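Local atomic coordinates of lactaldehyde dehydrogenase (Methanocaldococcus jannaschii, PDB entry 3PQA), a protein that oxidises lactaldehyde to lactate with NAD, preferred over NADP, on the pathway to coenzyme F420, working as a homotetramer. Residues N248-D253 against E285-K290; K258-L263 against E293-K298; G266-A271 against P372-I377. One frame throughout, in Å; residues are numbered along the deposited sequence.

Contact 1 (N248-D253 against E285-K290); sequences NIVLKD and ESIADK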
ATOM      1  N   ASN B 248       6.285  20.434  25.226  1.00 12.41           N
ATOM      2  CA  ASN B 248       7.480  20.568  24.414  1.00 12.78           C
ATOM      3  C   ASN B 248       8.667  20.425  25.350  1.00 13.01           C
ATOM      4  O   ASN B 248       8.804  21.192  26.270  1.00 12.96           O
ATOM      5  CB  ASN B 248       7.483  21.936  23.716  1.00 12.93           C
ATOM      6  CG  ASN B 248       6.482  22.021  22.555  1.00 12.67           C
ATOM      7  OD1 ASN B 248       6.888  22.129  21.397  1.00 13.01           O
ATOM      8  ND2 ASN B 248       5.175  22.005  22.859  1.00 12.89           N
ATOM      9  N   ILE B 249       9.542  19.462  25.066  1.00 13.79           N
ATOM     10  CA  ILE B 249      10.567  19.006  26.006  1.00 15.34           C
ATOM     11  C   ILE B 249      11.930  19.408  25.486  1.00 15.54           C
ATOM     12  O   ILE B 249      12.243  19.141  24.341  1.00 15.44           O
ATOM     13  CB  ILE B 249      10.517  17.460  26.120  1.00 16.75           C
ATOM     14  CG1 ILE B 249       9.210  17.045  26.800  1.00 17.47           C
ATOM     15  CG2 ILE B 249      11.797  16.891  26.813  1.00 17.47           C
ATOM     16  CD1 ILE B 249       8.816  15.590  26.603  1.00 17.09           C
ATOM     17  N   VAL B 250      12.738  20.037  26.335  1.00 14.96           N
ATOM     18  CA  VAL B 250      14.061  20.487  25.912  1.00 14.72           C
ATOM     19  C   VAL B 250      15.065  19.757  26.783  1.00 14.70           C
ATOM     20  O   VAL B 250      15.177  20.061  27.981  1.00 14.40           O
ATOM     21  CB  VAL B 250      14.231  22.015  26.077  1.00 15.62           C
ATOM     22  CG1 VAL B 250      15.653  22.477  25.662  1.00 16.22           C
ATOM     23  CG2 VAL B 250      13.175  22.775  25.276  1.00 16.31           C
ATOM     24  N   LEU B 251      15.770  18.789  26.197  1.00 14.89           N
ATOM     25  CA  LEU B 251      16.796  18.038  26.941  1.00 16.18           C
ATOM     26  C   LEU B 251      18.095  18.843  27.041  1.00 15.67           C
ATOM     27  O   LEU B 251      18.305  19.783  26.287  1.00 14.46           O
ATOM     28  CB  LEU B 251      17.064  16.672  26.307  1.00 18.72           C
ATOM     29  CG  LEU B 251      15.877  15.703  26.233  1.00 18.85           C
ATOM     30  CD1 LEU B 251      16.364  14.315  25.865  1.00 18.99           C
ATOM     31  CD2 LEU B 251      15.149  15.645  27.556  1.00 18.97           C
ATOM     32  N   LYS B 252      18.969  18.466  27.965  1.00 17.15           N
ATOM     33  CA  LYS B 252      20.179  19.252  28.224  1.00 19.76           C
ATOM     34  C   LYS B 252      21.161  19.290  27.051  1.00 18.71           C
ATOM     35  O   LYS B 252      22.030  20.156  27.013  1.00 18.25           O
ATOM     36  CB  LYS B 252      20.882  18.771  29.500  1.00 24.29           C
ATOM     37  CG  LYS B 252      21.452  17.361  29.415  1.00 25.84           C
ATOM     38  CD  LYS B 252      22.045  16.943  30.768  1.00 25.68           C
ATOM     39  CE  LYS B 252      22.596  15.529  30.719  1.00 26.24           C
ATOM     40  NZ  LYS B 252      21.502  14.506  30.601  1.00 26.37           N
ATOM     41  N   ASP B 253      21.036  18.355  26.110  1.00 17.71           N
ATOM     42  CA  ASP B 253      21.911  18.350  24.944  1.00 17.95           C
ATOM     43  C   ASP B 253      21.314  19.063  23.718  1.00 18.02           C
ATOM     44  O   ASP B 253      21.898  19.021  22.633  1.00 18.88           O
ATOM     45  CB  ASP B 253      22.310  16.917  24.575  1.00 19.15           C
ATOM     46  CG  ASP B 253      21.174  16.146  23.947  1.00 19.69           C
ATOM     47  OD1 ASP B 253      20.031  16.228  24.462  1.00 19.18           O
ATOM     48  OD2 ASP B 253      21.416  15.481  22.924  1.00 19.28           O
ATOM     49  N   GLU B 285      16.850  20.972  34.228  1.00 17.95           N
ATOM     50  CA  GLU B 285      17.358  21.858  35.286  1.00 19.71           C
ATOM     51  C   GLU B 285      18.687  22.489  34.926  1.00 19.25           C
ATOM     52  O   GLU B 285      18.921  23.678  35.210  1.00 18.73           O
ATOM     53  CB  GLU B 285      17.539  21.091  36.603  1.00 21.38           C
ATOM     54  CG  GLU B 285      16.236  20.818  37.335  1.00 23.43           C
ATOM     55  CD  GLU B 285      16.419  20.030  38.625  1.00 21.99           C
ATOM     56  OE1 GLU B 285      17.581  19.808  39.040  1.00 23.59           O
ATOM     57  OE2 GLU B 285      15.400  19.605  39.206  1.00 23.57           O
ATOM     58  N   SER B 286      19.554  21.686  34.316  1.00 19.55           N
ATOM     59  CA  SER B 286      20.932  22.086  34.066  1.00 20.52           C
ATOM     60  C   SER B 286      21.026  23.241  33.058  1.00 20.19           C
ATOM     61  O   SER B 286      22.000  23.995  33.075  1.00 20.18           O
ATOM     62  CB  SER B 286      21.789  20.886  33.624  1.00 21.35           C
ATOM     63  OG  SER B 286      21.718  20.682  32.220  1.00 26.62           O
ATOM     64  N   ILE B 287      20.009  23.396  32.208  1.00 18.96           N
ATOM     65  CA  ILE B 287      20.054  24.433  31.173  1.00 18.47           C
ATOM     66  C   ILE B 287      18.894  25.440  31.263  1.00 17.00           C
ATOM     67  O   ILE B 287      18.746  26.294  30.378  1.00 15.91           O
ATOM     68  CB  ILE B 287      20.093  23.831  29.736  1.00 19.23           C
ATOM     69  CG1 ILE B 287      18.908  22.891  29.499  1.00 19.57           C
ATOM     70  CG2 ILE B 287      21.436  23.134  29.460  1.00 19.69           C
ATOM     71  CD1 ILE B 287      18.522  22.776  28.026  1.00 19.40           C
ATOM     72  N   ALA B 288      18.098  25.327  32.328  1.00 16.76           N
ATOM     73  CA  ALA B 288      16.839  26.060  32.454  1.00 17.54           C
ATOM     74  C   ALA B 288      17.033  27.576  32.470  1.00 18.08           C
ATOM     75  O   ALA B 288      16.322  28.302  31.773  1.00 18.06           O
ATOM     76  CB  ALA B 288      16.072  25.602  33.680  1.00 17.77           C
ATOM     77  N   ASP B 289      17.993  28.053  33.260  1.00 18.65           N
ATOM     78  CA  ASP B 289      18.267  29.490  33.307  1.00 20.57           C
ATOM     79  C   ASP B 289      18.661  30.070  31.950  1.00 18.94           C
ATOM     80  O   ASP B 289      18.169  31.135  31.574  1.00 18.94           O
ATOM     81  CB  ASP B 289      19.346  29.832  34.345  1.00 23.77           C
ATOM     82  CG  ASP B 289      18.927  29.502  35.765  1.00 23.72           C
ATOM     83  OD1 ASP B 289      17.726  29.579  36.094  1.00 24.20           O
ATOM     84  OD2 ASP B 289      19.828  29.190  36.568  1.00 24.37           O
ATOM     85  N   LYS B 290      19.561  29.395  31.234  1.00 19.43           N
ATOM     86  CA  LYS B 290      20.013  29.893  29.944  1.00 21.69           C
ATOM     87  C   LYS B 290      18.877  29.867  28.940  1.00 19.43           C
ATOM     88  O   LYS B 290      18.691  30.821  28.185  1.00 18.19           O
ATOM     89  CB  LYS B 290      21.175  29.071  29.407  1.00 26.20           C
ATOM     90  CG  LYS B 290      22.462  29.227  30.174  1.00 27.80           C
ATOM     91  CD  LYS B 290      23.586  28.458  29.464  1.00 27.66           C
ATOM     92  CE  LYS B 290      23.208  26.985  29.245  1.00 28.03           C
ATOM     93  NZ  LYS B 290      23.517  26.568  27.855  1.00 28.11           N
TER
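Val250, the last residue of strand 246-250, points toward 285-290, and its CG1 meets Ile287 CD1 at 3.7 Å; the two aliphatic side chains cross obliquely. At Leu251 the backbone makes the contact, since its side chain points away from 285-290: Leu251 O sits 3.5 Å from Ile287 CD1. Lys252 closes the patch with its near end. Lys252 CA is 3.9 Å from Ile287 CD1. Lys252 CB packs against Ser286 OG at 3.4 Å. The end of the lysine leads away, and NZ makes a long, weak ion pair with Glu381. Ile287, at the N-cap position of helix 288-300, holds CG1 between its backbone N and carbonyl carbon (chi1 56°) and thus extends CD1 across the end of the strand. Replacing Ile287 by an alanine would probably open a gap beside Val250 CG1 and the Leu251 carbonyl, leaving the turn after the strand without its apolar cover. Strand 246-250 pairs in parallel with strand 278-284, and helix 256-268 connects them in a beta-alpha-beta crossover; Ile287 stands just after the second strand, where helix 288-300 begins, in the catalytic domain of the aldehyde dehydrogenase fold.

Contact 2 (K258-L263 against E293-K298); sequences KAVNAL and EMFVNK
Phe295 reaches past Val260 to the backbone of Leu263. CB leaves its helix roughly across the line to its partner, but CG stands anti to the backbone N (chi1 -174°), which carries the ring in toward helix 256-268. Phe295 CD1 comes within 4.4 Å of Val260 CG1, a loose apolar contact. Phe295 CE1, farther along the same edge, lies 3.9 Å from Leu263 CB and 3.7 Å from Leu263 C, the latter in the plane of the ring. Phe295 CZ, the tip, is 4.2 Å from Leu263 O. Beside the ring, Val260 spreads its two methyls against the other helix: Val260 CG2 touches Met294 CB at 3.8 Å, and Val260 CG1 touches Lys298 CG at 3.7 Å, crossing each chain at about a right angle. The lysine bends at chi2 (-74°), and Lys298 NZ stops 3.7 Å from Asn261 OD1, making no hydrogen bond at the solvent-facing margin. The segment axes approach to 9.6 Å and run in broadly the same direction, crossing at -41°. Such side-by-side helices, each following one of two neighbouring parallel strands (246-250 and 278-284) of a mixed sheet, are the outer layer of an alpha/beta fold, here in the aldehyde dehydrogenase catalytic domain.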
ATOM      1  N   LYS B 258      18.315  26.931  18.263  1.00 17.76           N
ATOM      2  CA  LYS B 258      17.278  26.317  17.423  1.00 18.52           C
ATOM      3  C   LYS B 258      15.999  26.042  18.203  1.00 16.35           C
ATOM      4  O   LYS B 258      14.891  26.259  17.688  1.00 16.22           O
ATOM      5  CB  LYS B 258      17.784  25.016  16.792  1.00 23.02           C
ATOM      6  CG  LYS B 258      19.011  25.213  15.923  1.00 25.39           C
ATOM      7  CD  LYS B 258      18.835  24.640  14.543  1.00 24.39           C
ATOM      8  CE  LYS B 258      20.054  24.949  13.673  1.00 25.65           C
ATOM      9  NZ  LYS B 258      21.075  23.856  13.725  1.00 25.15           N
ATOM     10  N   ALA B 259      16.151  25.531  19.425  1.00 15.47           N
ATOM     11  CA  ALA B 259      14.995  25.230  20.260  1.00 14.83           C
ATOM     12  C   ALA B 259      14.208  26.514  20.572  1.00 14.51           C
ATOM     13  O   ALA B 259      12.979  26.548  20.458  1.00 14.34           O
ATOM     14  CB  ALA B 259      15.411  24.532  21.525  1.00 14.97           C
ATOM     15  N   VAL B 260      14.924  27.571  20.938  1.00 14.38           N
ATOM     16  CA  VAL B 260      14.286  28.852  21.226  1.00 15.04           C
ATOM     17  C   VAL B 260      13.522  29.381  20.008  1.00 15.14           C
ATOM     18  O   VAL B 260      12.355  29.764  20.130  1.00 15.24           O
ATOM     19  CB  VAL B 260      15.302  29.895  21.750  1.00 15.78           C
ATOM     20  CG1 VAL B 260      14.673  31.276  21.827  1.00 16.98           C
ATOM     21  CG2 VAL B 260      15.820  29.464  23.118  1.00 16.96           C
ATOM     22  N   ASN B 261      14.173  29.409  18.848  1.00 15.67           N
ATOM     23  CA  ASN B 261      13.500  29.873  17.639  1.00 17.42           C
ATOM     24  C   ASN B 261      12.254  29.051  17.333  1.00 14.86           C
ATOM     25  O   ASN B 261      11.188  29.614  17.069  1.00 14.43           O
ATOM     26  CB  ASN B 261      14.473  29.923  16.452  1.00 22.22           C
ATOM     27  CG  ASN B 261      15.531  31.002  16.629  1.00 22.90           C
ATOM     28  OD1 ASN B 261      15.342  31.959  17.394  1.00 22.85           O
ATOM     29  ND2 ASN B 261      16.653  30.855  15.931  1.00 22.88           N
ATOM     30  N   ALA B 262      12.384  27.728  17.425  1.00 13.22           N
ATOM     31  CA  ALA B 262      11.261  26.830  17.130  1.00 12.47           C
ATOM     32  C   ALA B 262      10.141  27.036  18.128  1.00 12.10           C
ATOM     33  O   ALA B 262       8.963  27.008  17.743  1.00 12.88           O
ATOM     34  CB  ALA B 262      11.711  25.363  17.127  1.00 12.97           C
ATOM     35  N   LEU B 263      10.498  27.254  19.396  1.00 12.83           N
ATOM     36  CA  LEU B 263       9.481  27.379  20.444  1.00 14.06           C
ATOM     37  C   LEU B 263       8.823  28.747  20.473  1.00 13.16           C
ATOM     38  O   LEU B 263       7.674  28.860  20.893  1.00 13.82           O
ATOM     39  CB  LEU B 263      10.024  26.972  21.824  1.00 16.82           C
ATOM     40  CG  LEU B 263      10.307  25.466  21.966  1.00 16.78           C
ATOM     41  CD1 LEU B 263      11.237  25.196  23.147  1.00 17.18           C
ATOM     42  CD2 LEU B 263       9.006  24.651  22.109  1.00 17.13           C
ATOM     43  N   GLU B 293      16.239  32.687  29.795  1.00 19.58           N
ATOM     44  CA  GLU B 293      16.748  34.000  29.414  1.00 21.89           C
ATOM     45  C   GLU B 293      16.654  34.211  27.896  1.00 20.34           C
ATOM     46  O   GLU B 293      16.165  35.250  27.437  1.00 19.96           O
ATOM     47  CB  GLU B 293      18.192  34.194  29.896  1.00 26.29           C
ATOM     48  CG  GLU B 293      18.757  35.564  29.572  1.00 30.15           C
ATOM     49  CD  GLU B 293      20.268  35.658  29.733  1.00 27.85           C
ATOM     50  OE1 GLU B 293      20.798  36.759  29.529  1.00 30.44           O
ATOM     51  OE2 GLU B 293      20.925  34.643  30.038  1.00 30.29           O
ATOM     52  N   MET B 294      17.106  33.220  27.123  1.00 19.47           N
ATOM     53  CA  MET B 294      17.078  33.309  25.662  1.00 19.55           C
ATOM     54  C   MET B 294      15.630  33.412  25.146  1.00 17.85           C
ATOM     55  O   MET B 294      15.333  34.206  24.255  1.00 17.18           O
ATOM     56  CB  MET B 294      17.799  32.110  25.010  1.00 21.87           C
ATOM     57  CG  MET B 294      19.307  31.980  25.326  1.00 23.15           C
ATOM     58  SD  MET B 294      20.025  30.348  24.920  1.00 22.30           S
ATOM     59  CE  MET B 294      19.925  30.387  23.148  1.00 23.26           C
ATOM     60  N   PHE B 295      14.735  32.617  25.729  1.00 16.36           N
ATOM     61  CA  PHE B 295      13.343  32.537  25.292  1.00 15.89           C
ATOM     62  C   PHE B 295      12.567  33.826  25.595  1.00 15.54           C
ATOM     63  O   PHE B 295      11.892  34.363  24.728  1.00 16.21           O
ATOM     64  CB  PHE B 295      12.687  31.314  25.932  1.00 16.60           C
ATOM     65  CG  PHE B 295      11.283  31.042  25.456  1.00 17.05           C
ATOM     66  CD1 PHE B 295      11.040  30.602  24.154  1.00 16.68           C
ATOM     67  CD2 PHE B 295      10.216  31.198  26.326  1.00 16.71           C
ATOM     68  CE1 PHE B 295       9.737  30.334  23.729  1.00 17.07           C
ATOM     69  CE2 PHE B 295       8.912  30.932  25.924  1.00 17.09           C
ATOM     70  CZ  PHE B 295       8.669  30.503  24.619  1.00 16.65           C
ATOM     71  N   VAL B 296      12.699  34.334  26.820  1.00 15.66           N
ATOM     72  CA  VAL B 296      12.082  35.612  27.194  1.00 16.53           C
ATOM     73  C   VAL B 296      12.590  36.758  26.298  1.00 16.56           C
ATOM     74  O   VAL B 296      11.799  37.555  25.791  1.00 16.39           O
ATOM     75  CB  VAL B 296      12.319  35.925  28.694  1.00 17.34           C
ATOM     76  CG1 VAL B 296      11.936  37.361  29.023  1.00 17.74           C
ATOM     77  CG2 VAL B 296      11.546  34.942  29.581  1.00 17.65           C
ATOM     78  N   ASN B 297      13.905  36.806  26.072  1.00 17.16           N
ATOM     79  CA  ASN B 297      14.517  37.863  25.251  1.00 18.68           C
ATOM     80  C   ASN B 297      13.990  37.928  23.822  1.00 18.53           C
ATOM     81  O   ASN B 297      13.795  39.015  23.285  1.00 18.38           O
ATOM     82  CB  ASN B 297      16.046  37.750  25.239  1.00 20.41           C
ATOM     83  CG  ASN B 297      16.674  38.283  26.502  1.00 20.08           C
ATOM     84  OD1 ASN B 297      15.987  38.844  27.358  1.00 20.72           O
ATOM     85  ND2 ASN B 297      17.986  38.110  26.633  1.00 20.78           N
ATOM     86  N   LYS B 298      13.757  36.762  23.219  1.00 19.55           N
ATOM     87  CA  LYS B 298      13.217  36.685  21.869  1.00 21.32           C
ATOM     88  C   LYS B 298      11.727  37.020  21.867  1.00 20.49           C
ATOM     89  O   LYS B 298      11.226  37.628  20.922  1.00 20.64           O
ATOM     90  CB  LYS B 298      13.477  35.302  21.247  1.00 24.24           C
ATOM     91  CG  LYS B 298      14.965  34.924  21.059  1.00 25.42           C
ATOM     92  CD  LYS B 298      15.652  35.662  19.908  1.00 25.24           C
ATOM     93  CE  LYS B 298      16.766  34.793  19.304  1.00 25.53           C
ATOM     94  NZ  LYS B 298      17.093  35.164  17.887  1.00 25.72           N
TER

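Contact 3 (G266-A271 against P372-I377); sequences GSFIYA and PVIPII
With CG of Phe268 anti to its carbonyl carbon (chi1 -57°) and CG1 of Ile374 placed likewise (chi1 -47°), the phenyl ring and the isoleucine branch meet: Phe268 CZ is 3.8 Å from Ile374 CG1, an oblique approach. A further turn about chi2 (-58°) folds Ile374 CD1 up against Ser267. There Ile374 CD1 lies 3.5 Å from Ser267 CB, tighter than usual for two carbons, and 3.4 Å from Ser267 OG. The hydroxyl is not left without a polar mate by this apolar neighbour, because it hydrogen-bonds to Leu263 O one turn back in its own helix. Ser267 CB also rests over the centre of one face of the Phe268 ring, while the ring's edge is turned to Pro372. On that edge Phe268 CD1 meets Pro372 CB at 3.6 Å, and Phe268 CE1 lies 3.5 Å from Pro372 O, in the ring plane. Beyond the helix end, Ala271 O approaches Pro372 N to 3.1 Å, but the proline nitrogen has no hydrogen to share. All five touching residues are buried. The C-terminal end of helix 256-268 thus packs on the start of strand 373-379, which lies between strands 278-284 and 350-357; backbone hydrogen bonds join Pro375 to Ile281 and Ile374 to Thr354 and Leu356. Helix 288-300 flanks the contact, with Phe295 against Ser267 and Ala299 against Phe268.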
ATOM      1  N   GLY B 266       6.169  28.210  17.871  1.00 12.09           N
ATOM      2  CA  GLY B 266       5.157  27.289  18.392  1.00 11.57           C
ATOM      3  C   GLY B 266       4.305  27.906  19.491  1.00 11.80           C
ATOM      4  O   GLY B 266       3.110  27.591  19.624  1.00 13.24           O
ATOM      5  N   SER B 267       4.928  28.784  20.275  1.00 11.94           N
ATOM      6  CA  SER B 267       4.249  29.471  21.366  1.00 11.44           C
ATOM      7  C   SER B 267       3.355  30.604  20.898  1.00 12.42           C
ATOM      8  O   SER B 267       2.285  30.826  21.481  1.00 12.97           O
ATOM      9  CB  SER B 267       5.285  30.046  22.341  1.00 11.01           C
ATOM     10  OG  SER B 267       5.925  28.998  23.035  1.00 13.57           O
ATOM     11  N   PHE B 268       3.778  31.319  19.855  1.00 13.17           N
ATOM     12  CA  PHE B 268       3.171  32.625  19.589  1.00 14.41           C
ATOM     13  C   PHE B 268       2.513  32.827  18.234  1.00 14.04           C
ATOM     14  O   PHE B 268       1.781  33.796  18.053  1.00 13.93           O
ATOM     15  CB  PHE B 268       4.147  33.754  19.942  1.00 16.26           C
ATOM     16  CG  PHE B 268       4.610  33.705  21.382  1.00 16.85           C
ATOM     17  CD1 PHE B 268       3.687  33.802  22.427  1.00 16.50           C
ATOM     18  CD2 PHE B 268       5.952  33.518  21.692  1.00 16.53           C
ATOM     19  CE1 PHE B 268       4.090  33.739  23.756  1.00 16.90           C
ATOM     20  CE2 PHE B 268       6.378  33.465  23.027  1.00 16.91           C
ATOM     21  CZ  PHE B 268       5.432  33.574  24.064  1.00 16.57           C
ATOM     22  N   ILE B 269       2.734  31.912  17.292  1.00 14.96           N
ATOM     23  CA  ILE B 269       1.931  31.897  16.066  1.00 15.88           C
ATOM     24  C   ILE B 269       0.431  31.959  16.401  1.00 14.86           C
ATOM     25  O   ILE B 269      -0.047  31.247  17.291  1.00 14.12           O
ATOM     26  CB  ILE B 269       2.257  30.652  15.193  1.00 17.40           C
ATOM     27  CG1 ILE B 269       3.554  30.879  14.413  1.00 17.88           C
ATOM     28  CG2 ILE B 269       1.094  30.297  14.225  1.00 17.77           C
ATOM     29  CD1 ILE B 269       3.449  31.899  13.273  1.00 17.81           C
ATOM     30  N   TYR B 270      -0.283  32.813  15.661  1.00 14.96           N
ATOM     31  CA  TYR B 270      -1.714  33.099  15.862  1.00 15.60           C
ATOM     32  C   TYR B 270      -2.092  33.280  17.339  1.00 14.52           C
ATOM     33  O   TYR B 270      -3.149  32.838  17.790  1.00 13.92           O
ATOM     34  CB  TYR B 270      -2.616  32.083  15.115  1.00 17.16           C
ATOM     35  CG  TYR B 270      -4.079  32.522  15.020  1.00 18.12           C
ATOM     36  CD1 TYR B 270      -4.421  33.828  14.647  1.00 17.39           C
ATOM     37  CD2 TYR B 270      -5.108  31.640  15.314  1.00 17.38           C
ATOM     38  CE1 TYR B 270      -5.759  34.229  14.562  1.00 18.16           C
ATOM     39  CE2 TYR B 270      -6.451  32.034  15.242  1.00 18.17           C
ATOM     40  CZ  TYR B 270      -6.767  33.326  14.858  1.00 17.42           C
ATOM     41  OH  TYR B 270      -8.094  33.712  14.798  1.00 18.14           O
ATOM     42  N   ALA B 271      -1.220  33.969  18.077  1.00 14.34           N
ATOM     43  CA  ALA B 271      -1.457  34.285  19.501  1.00 14.19           C
ATOM     44  C   ALA B 271      -1.736  33.034  20.343  1.00 13.64           C
ATOM     45  O   ALA B 271      -2.479  33.079  21.322  1.00 13.69           O
ATOM     46  CB  ALA B 271      -2.590  35.325  19.644  1.00 14.81           C
ATOM     47  N   PRO B 372      -1.423  33.293  24.202  1.00 15.06           N
ATOM     48  CA  PRO B 372       0.040  33.344  24.155  1.00 15.25           C
ATOM     49  C   PRO B 372       0.643  33.315  25.561  1.00 15.46           C
ATOM     50  O   PRO B 372       1.390  34.215  25.941  1.00 14.88           O
ATOM     51  CB  PRO B 372       0.312  34.678  23.463  1.00 15.46           C
ATOM     52  CG  PRO B 372      -0.848  35.555  23.924  1.00 15.57           C
ATOM     53  CD  PRO B 372      -2.036  34.626  23.995  1.00 15.43           C
ATOM     54  N   VAL B 373       0.287  32.278  26.316  1.00 15.62           N
ATOM     55  CA  VAL B 373       0.677  32.098  27.717  1.00 15.62           C
ATOM     56  C   VAL B 373       1.443  30.778  27.849  1.00 15.44           C
ATOM     57  O   VAL B 373       0.866  29.699  27.653  1.00 14.57           O
ATOM     58  CB  VAL B 373      -0.558  32.060  28.659  1.00 16.09           C
ATOM     59  CG1 VAL B 373      -0.145  31.742  30.091  1.00 16.44           C
ATOM     60  CG2 VAL B 373      -1.341  33.371  28.587  1.00 16.45           C
ATOM     61  N   ILE B 374       2.730  30.878  28.194  1.00 15.52           N
ATOM     62  CA  ILE B 374       3.629  29.728  28.203  1.00 16.58           C
ATOM     63  C   ILE B 374       4.199  29.437  29.595  1.00 17.24           C
ATOM     64  O   ILE B 374       5.031  30.209  30.101  1.00 17.28           O
ATOM     65  CB  ILE B 374       4.813  29.925  27.226  1.00 16.95           C
ATOM     66  CG1 ILE B 374       4.336  30.439  25.853  1.00 17.21           C
ATOM     67  CG2 ILE B 374       5.673  28.637  27.138  1.00 17.07           C
ATOM     68  CD1 ILE B 374       3.302  29.524  25.131  1.00 16.95           C
ATOM     69  N   PRO B 375       3.760  28.323  30.210  1.00 17.03           N
ATOM     70  CA  PRO B 375       4.391  27.839  31.438  1.00 16.94           C
ATOM     71  C   PRO B 375       5.648  27.048  31.107  1.00 16.80           C
ATOM     72  O   PRO B 375       5.657  26.236  30.164  1.00 16.34           O
ATOM     73  CB  PRO B 375       3.339  26.917  32.037  1.00 17.22           C
ATOM     74  CG  PRO B 375       2.609  26.376  30.813  1.00 16.25           C
ATOM     75  CD  PRO B 375       2.630  27.471  29.786  1.00 17.23           C
ATOM     76  N   ILE B 376       6.703  27.312  31.872  1.00 16.39           N
ATOM     77  CA  ILE B 376       7.971  26.612  31.734  1.00 16.44           C
ATOM     78  C   ILE B 376       8.229  25.913  33.061  1.00 16.83           C
ATOM     79  O   ILE B 376       8.124  26.543  34.118  1.00 16.18           O
ATOM     80  CB  ILE B 376       9.133  27.587  31.432  1.00 16.65           C
ATOM     81  CG1 ILE B 376       8.900  28.291  30.080  1.00 16.72           C
ATOM     82  CG2 ILE B 376      10.483  26.835  31.448  1.00 16.75           C
ATOM     83  CD1 ILE B 376       9.841  29.442  29.787  1.00 16.70           C
ATOM     84  N   ILE B 377       8.548  24.619  33.003  1.00 16.76           N
ATOM     85  CA  ILE B 377       8.786  23.823  34.194  1.00 17.85           C
ATOM     86  C   ILE B 377      10.184  23.255  34.113  1.00 17.93           C
ATOM     87  O   ILE B 377      10.511  22.539  33.159  1.00 16.71           O
ATOM     88  CB  ILE B 377       7.786  22.646  34.320  1.00 19.54           C
ATOM     89  CG1 ILE B 377       6.335  23.142  34.327  1.00 20.72           C
ATOM     90  CG2 ILE B 377       8.120  21.770  35.543  1.00 20.78           C
ATOM     91  CD1 ILE B 377       5.737  23.345  32.919  1.00 19.80           C
TER

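The three contacts follow helices 256-268 and 288-300 along one face of the mixed sheet that holds strands 246-250, 278-284 and 373-379. Contacts 1 and 2, with centres about 12 Å apart, meet through Leu263, whose CD2 packs 3.4 Å from Asn248 OD1 and whose CD1 is 3.8 Å from Val250 CG2. Contacts 2 and 3, about 11 Å apart between centres, meet at Phe295 of contact 2: its CZ lies 3.5 Å from Ser267 OG, and its CD2 3.9 Å from Ile376 CD1. Contacts 1 and 3 do not touch; their nearest atoms are about 6 Å apart. All three lie away from the probable catalytic residues Glu241 and Cys275, although Cys275 follows 266-271 closely in sequence, before strand 278-284.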